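Local structure of ADP-ribosylation factor-binding protein GGA1 (Saccharomyces cerevisiae, 5CN2) at residues A[33-38]-A[91-96]; A[38-43]-A[78-83]; A[60-65]-A[86-91]. The protein binds the small GTPases ARF1 and ARF2 and may regulate membrane traffic through the trans-Golgi network, the present chain being its C-terminal GAE (gamma-ear) domain. All blocks are in the same frame, centred on the assembly; numbering follows the deposited sequence.

Interaction 1 of 3, residues A[33-38]-A[91-96]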
ATOM      1  N   THR A  33      -7.089  12.618  14.774  1.00 43.94           N
ATOM      2  CA  THR A  33      -7.106  11.173  15.088  1.00 43.33           C
ATOM      3  C   THR A  33      -7.036  10.255  13.865  1.00 43.64           C
ATOM      4  O   THR A  33      -7.070   9.031  13.991  1.00 48.28           O
ATOM      5  CB  THR A  33      -8.359  10.832  15.931  1.00 44.57           C
ATOM      6  OG1 THR A  33      -8.251   9.493  16.411  1.00 51.21           O
ATOM      7  CG2 THR A  33      -9.666  10.996  15.143  1.00 41.64           C
ATOM      8  N   LYS A  34      -6.914  10.843  12.682  1.00 42.03           N
ATOM      9  CA  LYS A  34      -7.133  10.115  11.444  1.00 43.23           C
ATOM     10  C   LYS A  34      -6.102  10.513  10.390  1.00 41.98           C
ATOM     11  O   LYS A  34      -5.889  11.704  10.141  1.00 43.09           O
ATOM     12  CB  LYS A  34      -8.531  10.417  10.939  1.00 44.46           C
ATOM     13  CG  LYS A  34      -9.020   9.505   9.842  1.00 51.26           C
ATOM     14  CD  LYS A  34     -10.485   9.805   9.510  1.00 53.49           C
ATOM     15  CE  LYS A  34     -11.248   8.535   9.173  1.00 58.37           C
ATOM     16  NZ  LYS A  34     -12.176   8.724   8.024  1.00 61.37           N
ATOM     17  N   LEU A  35      -5.449   9.501   9.820  1.00 41.86           N
ATOM     18  CA  LEU A  35      -4.626   9.615   8.616  1.00 39.56           C
ATOM     19  C   LEU A  35      -5.334   8.976   7.430  1.00 40.99           C
ATOM     20  O   LEU A  35      -6.127   8.039   7.596  1.00 44.37           O
ATOM     21  CB  LEU A  35      -3.295   8.897   8.797  1.00 38.64           C
ATOM     22  CG  LEU A  35      -2.431   9.216  10.005  1.00 38.99           C
ATOM     23  CD1 LEU A  35      -1.125   8.440   9.953  1.00 40.63           C
ATOM     24  CD2 LEU A  35      -2.150  10.699  10.102  1.00 41.47           C
ATOM     25  N   ARG A  36      -5.028   9.467   6.232  1.00 38.65           N
ATOM     26  CA  ARG A  36      -5.561   8.918   4.993  1.00 39.04           C
ATOM     27  C   ARG A  36      -4.392   8.390   4.165  1.00 41.16           C
ATOM     28  O   ARG A  36      -3.413   9.096   3.966  1.00 36.81           O
ATOM     29  CB  ARG A  36      -6.285   9.997   4.222  1.00 39.60           C
ATOM     30  CG  ARG A  36      -7.133   9.451   3.099  1.00 47.77           C
ATOM     31  CD  ARG A  36      -8.467  10.177   3.005  1.00 52.95           C
ATOM     32  NE  ARG A  36      -9.217   9.795   1.812  1.00 58.92           N
ATOM     33  CZ  ARG A  36      -8.890  10.160   0.571  1.00 63.67           C
ATOM     34  NH1 ARG A  36      -7.812  10.918   0.339  1.00 66.36           N
ATOM     35  NH2 ARG A  36      -9.634   9.756  -0.452  1.00 64.37           N
ATOM     36  N   LEU A  37      -4.461   7.134   3.733  1.00 44.00           N
ATOM     37  CA  LEU A  37      -3.439   6.582   2.842  1.00 42.93           C
ATOM     38  C   LEU A  37      -4.045   6.308   1.525  1.00 41.96           C
ATOM     39  O   LEU A  37      -4.990   5.503   1.429  1.00 41.15           O
ATOM     40  CB  LEU A  37      -2.920   5.233   3.310  1.00 46.05           C
ATOM     41  CG  LEU A  37      -1.665   5.226   4.127  1.00 49.16           C
ATOM     42  CD1 LEU A  37      -2.081   5.255   5.593  1.00 53.94           C
ATOM     43  CD2 LEU A  37      -0.896   3.970   3.777  1.00 50.93           C
ATOM     44  N   VAL A  38      -3.479   6.929   0.501  1.00 44.24           N
ATOM     45  CA  VAL A  38      -3.823   6.612  -0.870  1.00 41.92           C
ATOM     46  C   VAL A  38      -2.649   5.840  -1.428  1.00 42.51           C
ATOM     47  O   VAL A  38      -1.549   6.386  -1.562  1.00 40.53           O
ATOM     48  CB  VAL A  38      -4.123   7.879  -1.662  1.00 43.60           C
ATOM     49  CG1 VAL A  38      -4.605   7.532  -3.064  1.00 44.22           C
ATOM     50  CG2 VAL A  38      -5.169   8.695  -0.918  1.00 41.54           C
ATOM     51  N   ILE A  91      -5.340   5.938  18.925  1.00 43.52           N
ATOM     52  CA  ILE A  91      -4.495   6.641  19.854  1.00 46.93           C
ATOM     53  C   ILE A  91      -3.094   6.866  19.247  1.00 43.56           C
ATOM     54  O   ILE A  91      -2.535   7.957  19.337  1.00 43.44           O
ATOM     55  CB  ILE A  91      -4.511   5.948  21.253  1.00 50.96           C
ATOM     56  CG1 ILE A  91      -3.852   6.830  22.334  1.00 54.68           C
ATOM     57  CG2 ILE A  91      -3.845   4.581  21.216  1.00 47.36           C
ATOM     58  CD1 ILE A  91      -4.451   8.223  22.506  1.00 54.79           C
ATOM     59  N   SER A  92      -2.555   5.875  18.567  1.00 43.79           N
ATOM     60  CA  SER A  92      -1.223   6.036  17.975  1.00 46.50           C
ATOM     61  C   SER A  92      -1.112   7.158  16.935  1.00 45.15           C
ATOM     62  O   SER A  92      -0.061   7.772  16.816  1.00 43.68           O
ATOM     63  CB  SER A  92      -0.740   4.727  17.381  1.00 46.77           C
ATOM     64  OG  SER A  92      -0.305   3.900  18.437  1.00 52.01           O
ATOM     65  N   VAL A  93      -2.191   7.416  16.198  1.00 43.36           N
ATOM     66  CA  VAL A  93      -2.251   8.562  15.301  1.00 43.03           C
ATOM     67  C   VAL A  93      -2.263   9.858  16.113  1.00 44.60           C
ATOM     68  O   VAL A  93      -1.622  10.832  15.741  1.00 41.56           O
ATOM     69  CB  VAL A  93      -3.475   8.507  14.358  1.00 41.60           C
ATOM     70  CG1 VAL A  93      -3.616   9.788  13.568  1.00 41.62           C
ATOM     71  CG2 VAL A  93      -3.340   7.341  13.394  1.00 42.89           C
ATOM     72  N   ASN A  94      -2.960   9.852  17.242  1.00 45.64           N
ATOM     73  CA  ASN A  94      -3.032  11.028  18.101  1.00 46.06           C
ATOM     74  C   ASN A  94      -1.727  11.351  18.841  1.00 42.09           C
ATOM     75  O   ASN A  94      -1.370  12.504  19.033  1.00 45.12           O
ATOM     76  CB  ASN A  94      -4.135  10.829  19.131  1.00 52.94           C
ATOM     77  CG  ASN A  94      -4.852  12.112  19.452  1.00 55.93           C
ATOM     78  OD1 ASN A  94      -5.885  12.427  18.843  1.00 55.56           O
ATOM     79  ND2 ASN A  94      -4.297  12.882  20.395  1.00 58.67           N
ATOM     80  N   LEU A  95      -1.023  10.325  19.273  1.00 43.03           N
ATOM     81  CA  LEU A  95       0.206  10.506  20.035  1.00 45.38           C
ATOM     82  C   LEU A  95       1.453  10.807  19.180  1.00 45.95           C
ATOM     83  O   LEU A  95       2.532  11.015  19.726  1.00 42.75           O
ATOM     84  CB  LEU A  95       0.438   9.284  20.936  1.00 45.26           C
ATOM     85  CG  LEU A  95      -0.558   9.233  22.108  1.00 48.86           C
ATOM     86  CD1 LEU A  95      -0.570   7.878  22.789  1.00 48.86           C
ATOM     87  CD2 LEU A  95      -0.230  10.311  23.133  1.00 48.39           C
ATOM     88  N   GLY A  96       1.294  10.834  17.857  1.00 47.71           N
ATOM     89  CA  GLY A  96       2.402  11.093  16.935  1.00 50.72           C
ATOM     90  C   GLY A  96       3.514  10.071  17.082  1.00 48.72           C
ATOM     91  O   GLY A  96       4.684  10.375  16.885  1.00 47.43           O
TER

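Interaction 2 of 3, residues A[38-43]-A[78-83]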
ATOM      1  N   VAL A  38      -3.479   6.929   0.501  1.00 44.24           N
ATOM      2  CA  VAL A  38      -3.823   6.612  -0.870  1.00 41.92           C
ATOM      3  C   VAL A  38      -2.649   5.840  -1.428  1.00 42.51           C
ATOM      4  O   VAL A  38      -1.549   6.386  -1.562  1.00 40.53           O
ATOM      5  CB  VAL A  38      -4.123   7.879  -1.662  1.00 43.60           C
ATOM      6  CG1 VAL A  38      -4.605   7.532  -3.064  1.00 44.22           C
ATOM      7  CG2 VAL A  38      -5.169   8.695  -0.918  1.00 41.54           C
ATOM      8  N   ILE A  39      -2.883   4.553  -1.697  1.00 40.82           N
ATOM      9  CA  ILE A  39      -1.846   3.637  -2.152  1.00 37.43           C
ATOM     10  C   ILE A  39      -1.958   3.451  -3.664  1.00 35.98           C
ATOM     11  O   ILE A  39      -3.058   3.364  -4.214  1.00 35.69           O
ATOM     12  CB  ILE A  39      -1.964   2.273  -1.467  1.00 36.75           C
ATOM     13  CG1 ILE A  39      -2.175   2.467   0.041  1.00 39.41           C
ATOM     14  CG2 ILE A  39      -0.730   1.397  -1.754  1.00 35.59           C
ATOM     15  CD1 ILE A  39      -2.245   1.176   0.843  1.00 40.29           C
ATOM     16  N   PHE A  40      -0.811   3.405  -4.330  1.00 33.93           N
ATOM     17  CA  PHE A  40      -0.764   3.251  -5.777  1.00 34.28           C
ATOM     18  C   PHE A  40       0.174   2.113  -6.122  1.00 31.29           C
ATOM     19  O   PHE A  40       1.258   1.986  -5.537  1.00 32.98           O
ATOM     20  CB  PHE A  40      -0.251   4.533  -6.444  1.00 36.46           C
ATOM     21  CG  PHE A  40      -1.154   5.710  -6.286  1.00 37.04           C
ATOM     22  CD1 PHE A  40      -2.140   5.961  -7.218  1.00 38.84           C
ATOM     23  CD2 PHE A  40      -0.988   6.590  -5.225  1.00 36.82           C
ATOM     24  CE1 PHE A  40      -2.973   7.060  -7.080  1.00 39.60           C
ATOM     25  CE2 PHE A  40      -1.804   7.683  -5.089  1.00 35.67           C
ATOM     26  CZ  PHE A  40      -2.811   7.910  -6.007  1.00 36.52           C
ATOM     27  N   TYR A  41      -0.222   1.326  -7.106  1.00 29.52           N
ATOM     28  CA  TYR A  41       0.557   0.188  -7.539  1.00 30.06           C
ATOM     29  C   TYR A  41       0.998   0.404  -8.978  1.00 31.28           C
ATOM     30  O   TYR A  41       0.171   0.744  -9.834  1.00 30.33           O
ATOM     31  CB  TYR A  41      -0.281  -1.084  -7.382  1.00 30.34           C
ATOM     32  CG  TYR A  41      -0.927  -1.230  -5.990  1.00 30.02           C
ATOM     33  CD1 TYR A  41      -0.239  -1.810  -4.928  1.00 32.38           C
ATOM     34  CD2 TYR A  41      -2.204  -0.791  -5.755  1.00 31.10           C
ATOM     35  CE1 TYR A  41      -0.826  -1.954  -3.672  1.00 32.82           C
ATOM     36  CE2 TYR A  41      -2.798  -0.919  -4.503  1.00 33.18           C
ATOM     37  CZ  TYR A  41      -2.098  -1.501  -3.470  1.00 32.95           C
ATOM     38  OH  TYR A  41      -2.694  -1.623  -2.245  1.00 36.11           O
ATOM     39  N   SER A  42       2.305   0.246  -9.227  1.00 31.02           N
ATOM     40  CA  SER A  42       2.876   0.480 -10.544  1.00 32.13           C
ATOM     41  C   SER A  42       3.646  -0.738 -11.087  1.00 33.16           C
ATOM     42  O   SER A  42       4.547  -1.235 -10.435  1.00 35.08           O
ATOM     43  CB  SER A  42       3.812   1.681 -10.497  1.00 31.85           C
ATOM     44  OG  SER A  42       3.101   2.875 -10.198  1.00 32.26           O
ATOM     45  N   ASN A  43       3.309  -1.173 -12.298  1.00 32.55           N
ATOM     46  CA  ASN A  43       4.019  -2.263 -12.973  1.00 34.64           C
ATOM     47  C   ASN A  43       5.166  -1.610 -13.711  1.00 39.89           C
ATOM     48  O   ASN A  43       4.933  -0.810 -14.622  1.00 46.03           O
ATOM     49  CB  ASN A  43       3.057  -2.982 -13.928  1.00 32.73           C
ATOM     50  CG  ASN A  43       3.661  -4.192 -14.636  1.00 34.11           C
ATOM     51  OD1 ASN A  43       4.871  -4.431 -14.637  1.00 35.77           O
ATOM     52  ND2 ASN A  43       2.782  -4.976 -15.257  1.00 35.65           N
ATOM     53  N   SER A  78       2.908   0.232 -16.615  1.00 49.81           N
ATOM     54  CA  SER A  78       1.754   1.034 -16.164  1.00 47.76           C
ATOM     55  C   SER A  78       2.061   1.692 -14.802  1.00 45.43           C
ATOM     56  O   SER A  78       2.327   1.010 -13.799  1.00 44.41           O
ATOM     57  CB  SER A  78       0.515   0.134 -16.063  1.00 49.64           C
ATOM     58  OG  SER A  78      -0.610   0.778 -15.485  1.00 51.14           O
ATOM     59  N   ARG A  79       2.039   3.019 -14.788  1.00 43.09           N
ATOM     60  CA  ARG A  79       2.146   3.799 -13.567  1.00 41.64           C
ATOM     61  C   ARG A  79       0.766   4.013 -12.918  1.00 37.39           C
ATOM     62  O   ARG A  79      -0.201   4.350 -13.595  1.00 33.99           O
ATOM     63  CB  ARG A  79       2.779   5.152 -13.871  1.00 44.89           C
ATOM     64  CG  ARG A  79       3.177   5.924 -12.625  1.00 50.90           C
ATOM     65  CD  ARG A  79       3.350   7.410 -12.920  1.00 57.30           C
ATOM     66  NE  ARG A  79       4.743   7.732 -13.232  1.00 61.28           N
ATOM     67  CZ  ARG A  79       5.669   8.080 -12.340  1.00 61.26           C
ATOM     68  NH1 ARG A  79       5.383   8.174 -11.045  1.00 61.57           N
ATOM     69  NH2 ARG A  79       6.902   8.350 -12.753  1.00 64.09           N
ATOM     70  N   ASP A  80       0.687   3.820 -11.609  1.00 34.31           N
ATOM     71  CA  ASP A  80      -0.546   4.072 -10.854  1.00 33.43           C
ATOM     72  C   ASP A  80      -1.768   3.402 -11.497  1.00 31.26           C
ATOM     73  O   ASP A  80      -2.832   3.983 -11.544  1.00 32.75           O
ATOM     74  CB  ASP A  80      -0.806   5.582 -10.735  1.00 34.45           C
ATOM     75  CG  ASP A  80       0.281   6.343  -9.952  1.00 34.86           C
ATOM     76  OD1 ASP A  80       1.162   5.752  -9.286  1.00 31.98           O
ATOM     77  OD2 ASP A  80       0.223   7.592  -9.975  1.00 37.43           O
ATOM     78  N   GLY A  81      -1.615   2.187 -12.013  1.00 32.24           N
ATOM     79  CA  GLY A  81      -2.740   1.475 -12.641  1.00 33.93           C
ATOM     80  C   GLY A  81      -3.811   0.958 -11.680  1.00 34.98           C
ATOM     81  O   GLY A  81      -4.941   0.671 -12.088  1.00 36.07           O
ATOM     82  N   ILE A  82      -3.434   0.818 -10.414  1.00 35.54           N
ATOM     83  CA  ILE A  82      -4.354   0.457  -9.335  1.00 34.34           C
ATOM     84  C   ILE A  82      -4.154   1.455  -8.193  1.00 34.51           C
ATOM     85  O   ILE A  82      -3.027   1.788  -7.827  1.00 32.00           O
ATOM     86  CB  ILE A  82      -4.109  -0.977  -8.835  1.00 34.28           C
ATOM     87  CG1 ILE A  82      -4.344  -2.001  -9.956  1.00 35.22           C
ATOM     88  CG2 ILE A  82      -5.061  -1.318  -7.693  1.00 35.97           C
ATOM     89  CD1 ILE A  82      -3.898  -3.398  -9.585  1.00 34.50           C
ATOM     90  N   LYS A  83      -5.267   1.956  -7.682  1.00 36.48           N
ATOM     91  CA  LYS A  83      -5.304   2.838  -6.526  1.00 40.40           C
ATOM     92  C   LYS A  83      -6.119   2.134  -5.421  1.00 41.77           C
ATOM     93  O   LYS A  83      -7.090   1.407  -5.704  1.00 44.34           O
ATOM     94  CB  LYS A  83      -5.985   4.151  -6.922  1.00 43.49           C
ATOM     95  CG  LYS A  83      -6.076   5.199  -5.817  1.00 49.39           C
ATOM     96  CD  LYS A  83      -7.304   6.107  -5.953  1.00 52.06           C
ATOM     97  CE  LYS A  83      -6.964   7.416  -6.635  1.00 55.93           C
ATOM     98  NZ  LYS A  83      -8.175   8.175  -7.057  1.00 59.70           N
TER

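Interaction 3 of 3, residues A[60-65]-A[86-91]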
ATOM      1  N   LYS A  60      -0.580  -1.484  15.929  1.00 59.97           N
ATOM      2  CA  LYS A  60      -0.912  -1.787  17.332  1.00 61.50           C
ATOM      3  C   LYS A  60      -1.933  -0.878  18.021  1.00 56.32           C
ATOM      4  O   LYS A  60      -2.774  -1.377  18.768  1.00 60.45           O
ATOM      5  CB  LYS A  60       0.362  -1.907  18.196  1.00 65.63           C
ATOM      6  CG  LYS A  60       0.811  -3.357  18.440  1.00 69.37           C
ATOM      7  CD  LYS A  60       2.289  -3.452  18.836  1.00 74.68           C
ATOM      8  CE  LYS A  60       2.805  -4.888  18.945  1.00 73.63           C
ATOM      9  NZ  LYS A  60       2.887  -5.363  20.359  1.00 74.16           N
ATOM     10  N   GLY A  61      -1.896   0.427  17.784  1.00 50.26           N
ATOM     11  CA  GLY A  61      -2.840   1.324  18.482  1.00 50.26           C
ATOM     12  C   GLY A  61      -3.842   1.995  17.562  1.00 45.94           C
ATOM     13  O   GLY A  61      -4.173   3.180  17.738  1.00 43.67           O
ATOM     14  N   THR A  62      -4.359   1.214  16.619  1.00 42.39           N
ATOM     15  CA  THR A  62      -4.885   1.748  15.373  1.00 41.40           C
ATOM     16  C   THR A  62      -6.011   0.903  14.832  1.00 38.34           C
ATOM     17  O   THR A  62      -5.904  -0.317  14.823  1.00 36.84           O
ATOM     18  CB  THR A  62      -3.758   1.752  14.293  1.00 43.14           C
ATOM     19  OG1 THR A  62      -2.993   2.962  14.377  1.00 50.17           O
ATOM     20  CG2 THR A  62      -4.287   1.635  12.897  1.00 40.40           C
ATOM     21  N   THR A  63      -7.046   1.563  14.312  1.00 35.68           N
ATOM     22  CA  THR A  63      -8.004   0.927  13.444  1.00 34.67           C
ATOM     23  C   THR A  63      -7.630   1.259  11.993  1.00 34.03           C
ATOM     24  O   THR A  63      -7.420   2.424  11.630  1.00 36.55           O
ATOM     25  CB  THR A  63      -9.458   1.367  13.780  1.00 34.78           C
ATOM     26  OG1 THR A  63      -9.777   0.939  15.109  1.00 40.63           O
ATOM     27  CG2 THR A  63     -10.458   0.748  12.830  1.00 33.28           C
ATOM     28  N   LEU A  64      -7.575   0.225  11.164  1.00 32.12           N
ATOM     29  CA  LEU A  64      -7.238   0.364   9.763  1.00 34.55           C
ATOM     30  C   LEU A  64      -8.492   0.101   8.927  1.00 31.60           C
ATOM     31  O   LEU A  64      -9.023  -1.006   8.953  1.00 33.04           O
ATOM     32  CB  LEU A  64      -6.145  -0.639   9.440  1.00 38.05           C
ATOM     33  CG  LEU A  64      -5.377  -0.629   8.122  1.00 42.28           C
ATOM     34  CD1 LEU A  64      -6.304  -0.879   6.945  1.00 46.11           C
ATOM     35  CD2 LEU A  64      -4.610   0.657   7.917  1.00 43.40           C
ATOM     36  N   SER A  65      -8.980   1.104   8.209  1.00 27.58           N
ATOM     37  CA  SER A  65     -10.130   0.903   7.329  1.00 31.44           C
ATOM     38  C   SER A  65      -9.652   0.815   5.901  1.00 34.43           C
ATOM     39  O   SER A  65      -9.129   1.802   5.358  1.00 39.08           O
ATOM     40  CB  SER A  65     -11.158   2.038   7.459  1.00 30.78           C
ATOM     41  OG  SER A  65     -11.644   2.118   8.795  1.00 34.20           O
ATOM     42  N   ALA A  86      -7.025   3.798   2.119  1.00 33.90           N
ATOM     43  CA  ALA A  86      -7.113   3.314   3.486  1.00 36.65           C
ATOM     44  C   ALA A  86      -7.127   4.486   4.456  1.00 35.37           C
ATOM     45  O   ALA A  86      -6.745   5.610   4.111  1.00 34.59           O
ATOM     46  CB  ALA A  86      -5.945   2.393   3.801  1.00 34.53           C
ATOM     47  N   SER A  87      -7.557   4.215   5.675  1.00 36.72           N
ATOM     48  CA  SER A  87      -7.359   5.182   6.738  1.00 37.81           C
ATOM     49  C   SER A  87      -6.873   4.517   8.008  1.00 36.88           C
ATOM     50  O   SER A  87      -6.986   3.306   8.200  1.00 38.95           O
ATOM     51  CB  SER A  87      -8.616   6.003   6.966  1.00 39.56           C
ATOM     52  OG  SER A  87      -9.646   5.187   7.434  1.00 42.36           O
ATOM     53  N   VAL A  88      -6.237   5.326   8.834  1.00 40.13           N
ATOM     54  CA  VAL A  88      -5.591   4.879  10.048  1.00 39.29           C
ATOM     55  C   VAL A  88      -6.109   5.790  11.127  1.00 40.64           C
ATOM     56  O   VAL A  88      -6.059   7.009  10.974  1.00 34.24           O
ATOM     57  CB  VAL A  88      -4.063   5.040   9.967  1.00 39.94           C
ATOM     58  CG1 VAL A  88      -3.389   4.187  11.024  1.00 36.77           C
ATOM     59  CG2 VAL A  88      -3.560   4.648   8.593  1.00 44.20           C
ATOM     60  N   GLU A  89      -6.596   5.197  12.209  1.00 41.10           N
ATOM     61  CA  GLU A  89      -7.272   5.942  13.256  1.00 43.06           C
ATOM     62  C   GLU A  89      -6.912   5.381  14.620  1.00 42.22           C
ATOM     63  O   GLU A  89      -6.661   4.191  14.751  1.00 45.90           O
ATOM     64  CB  GLU A  89      -8.780   5.828  13.090  1.00 44.57           C
ATOM     65  CG  GLU A  89      -9.442   6.957  12.356  1.00 47.57           C
ATOM     66  CD  GLU A  89     -10.944   6.722  12.198  1.00 53.55           C
ATOM     67  OE1 GLU A  89     -11.333   5.604  11.757  1.00 50.65           O
ATOM     68  OE2 GLU A  89     -11.733   7.647  12.524  1.00 57.34           O
ATOM     69  N   GLY A  90      -6.927   6.233  15.637  1.00 41.18           N
ATOM     70  CA  GLY A  90      -6.750   5.766  17.003  1.00 41.80           C
ATOM     71  C   GLY A  90      -5.628   6.455  17.744  1.00 42.84           C
ATOM     72  O   GLY A  90      -5.024   7.415  17.258  1.00 38.34           O
ATOM     73  N   ILE A  91      -5.340   5.938  18.925  1.00 43.52           N
ATOM     74  CA  ILE A  91      -4.495   6.641  19.854  1.00 46.93           C
ATOM     75  C   ILE A  91      -3.094   6.866  19.247  1.00 43.56           C
ATOM     76  O   ILE A  91      -2.535   7.957  19.337  1.00 43.44           O
ATOM     77  CB  ILE A  91      -4.511   5.948  21.253  1.00 50.96           C
ATOM     78  CG1 ILE A  91      -3.852   6.830  22.334  1.00 54.68           C
ATOM     79  CG2 ILE A  91      -3.845   4.581  21.216  1.00 47.36           C
ATOM     80  CD1 ILE A  91      -4.451   8.223  22.506  1.00 54.79           C
TER
HETATM   81  O   HOH W   1      -9.538   3.722  10.282  1.00 40.08           O

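Interaction 1 of 3, residues A[33-38]-A[91-96]
The flat group that matters here is the peptide unit joining Thr33 to Lys34: Val93 CG1 sits almost squarely over one of its faces, 3.5 Å from Thr33 C and 3.6 Å from Lys34 N. This is the end of the beta-sandwich of the GAE domain, where a single short helical turn, 91-94, is tucked against the start of strand 34-43. The methyl reaches the peptide because CG1 stands anti to the backbone N of Val93 (chi1 172°), and from there it also meets Leu35; CG2, anti to the carbonyl carbon, lies a little farther from the leucine. Val93 and Leu35, both buried, slide past each other in opposite directions, and their contact is purely apolar. The end of the exposed Asn94 side chain comes near Thr33. A bond from Leu95 N back to Ile91 O, at 2.8 Å, closes the turn, and Gly96, with a positive phi of 59°, ends it in a Schellman motif. Arg29 of the adjoining strand 21-29 gives a hydrogen bond to Val93 O. Between the two buried side chains, Leu35 CG lies 3.8 Å from Val93 CG1 and 4.0 Å from Val93 CG2, so it meets both methyls of the valine.

Interaction 2 of 3, residues A[38-43]-A[78-83]
Ser42 OG takes the backbone N-H of Asp80 in a bond of 3.0 Å that is practically straight, 178° at the hydrogen, so a side chain stands in for a strand carbonyl just where segment 78-83 turns its corner at Arg79 and Asp80. On one side of that corner Tyr41 N donates to Ile82 O at 2.9 Å, in an antiparallel hydrogen-bonded pair; on the other, Asn43 N reaches Ser78 O. The bond from Gly81 N to Tyr41 O is weak and bent, and Asp80, at the corner, has a positive phi. A side chain on Gly81 would run into Ser78 OG.

The side chains divide between the two faces. Phe40 and Lys83 lie side by side and point the same way, Lys83 CG 3.8 Å from Phe40 CE1. The carboxylate of Asp80 crosses the same ring obliquely, the two planes 35° apart, with Asp80 CG 3.7 Å from Phe40 CD1. Outside the two segments, Arg12 makes a salt bridge to Asp80 OD2 and a cation-pi contact with Phe40, and so probably steadies ring and acid together. On the other face Tyr41, its CG anti to the carbonyl carbon (chi1 -50°), brings the CD2 side of its ring onto Ile82, where CD2 packs on Ile82 CG2 at 3.5 Å. The hydroxyl at the far end of the tyrosine is hydrogen-bonded to Gln84.

In the beta-sandwich strand 34-43 runs between 78-89 and 21-29, bonding to Asp24 and Arg22 of the latter, while the Tyr41 ring meets Phe52 of strand 52-56 in the second sheet.

Interaction 3 of 3, residues A[60-65]-A[86-91]
Thr63 and Glu89, and again Ser65 and Ser87, form hydrogen-bonded antiparallel pairs with two bonds each, the shortest from Thr63 N to Glu89 O at 2.7 Å, and the strand axes run 164° apart. Leu64 and Val88 make the non-hydrogen-bonded pair between them. Here the contact is light, Leu64 CD2 to Val88 CG2 at 4.2 Å, the two side chains meeting at a slant. Tighter is the touch one step earlier, where Thr62 CG2 presses on Val88 CG1 at 3.3 Å, closer than ordinary van der Waals contact. It is put there by its torsion, CG2 lying opposite the backbone N (chi1 -87° for OG1), so that the methyl rather than the hydroxyl comes nearest the valine. A glycine at Thr62 would probably leave Val88 CG1 without its close neighbour and open a gap beside the valine.

The two strands are the arms of the hairpin 63-66/78-89, which gives the five-stranded sheet of the GAE sandwich its 63-66 edge. On the face carrying Thr63, Ser65, Ser87 and Glu89 the chemistry is polar. A single water lies within bonding distance of Thr63 O (2.8 Å), Glu89 OE1 (3.0 Å) and both serine hydroxyls, bridging the strands; it has more acceptors around it than protons to give, so probably not all of these bonds are made at once. Ser65 CB lies against Ser87 OG at 3.5 Å. Lys34 of the next strand borders this face, touching both Ser87 and Glu89.

Beyond the ladder the chain swings into the helical turn, with Gly90 at its N-cap. Any side chain on Gly90 would collide with Gly61 O, and Ile91 CG2 stands 3.8 Å from that same oxygen.

All three contacts reach the five-stranded sheet; interactions 2 and 3 pair its strands, while interaction 1 packs the helical turn on one. Interactions 1 and 3 lie side by side at one end, their centres about 7 Å apart, and share Ile91; strand 34-43 joins them through bonds from Leu35 to Val88 and Leu37 to Ala86. The centre of interaction 2 lies about 23 Å from that of interaction 1 and 22 Å from that of interaction 3. Partly buried, it combines backbone pairing with an aromatic ring, an acid and a serine that mends a corner. Interaction 1, also partly buried, rests on apolar packing against Leu35 and a peptide unit. Interaction 3 is a surface ladder with a water.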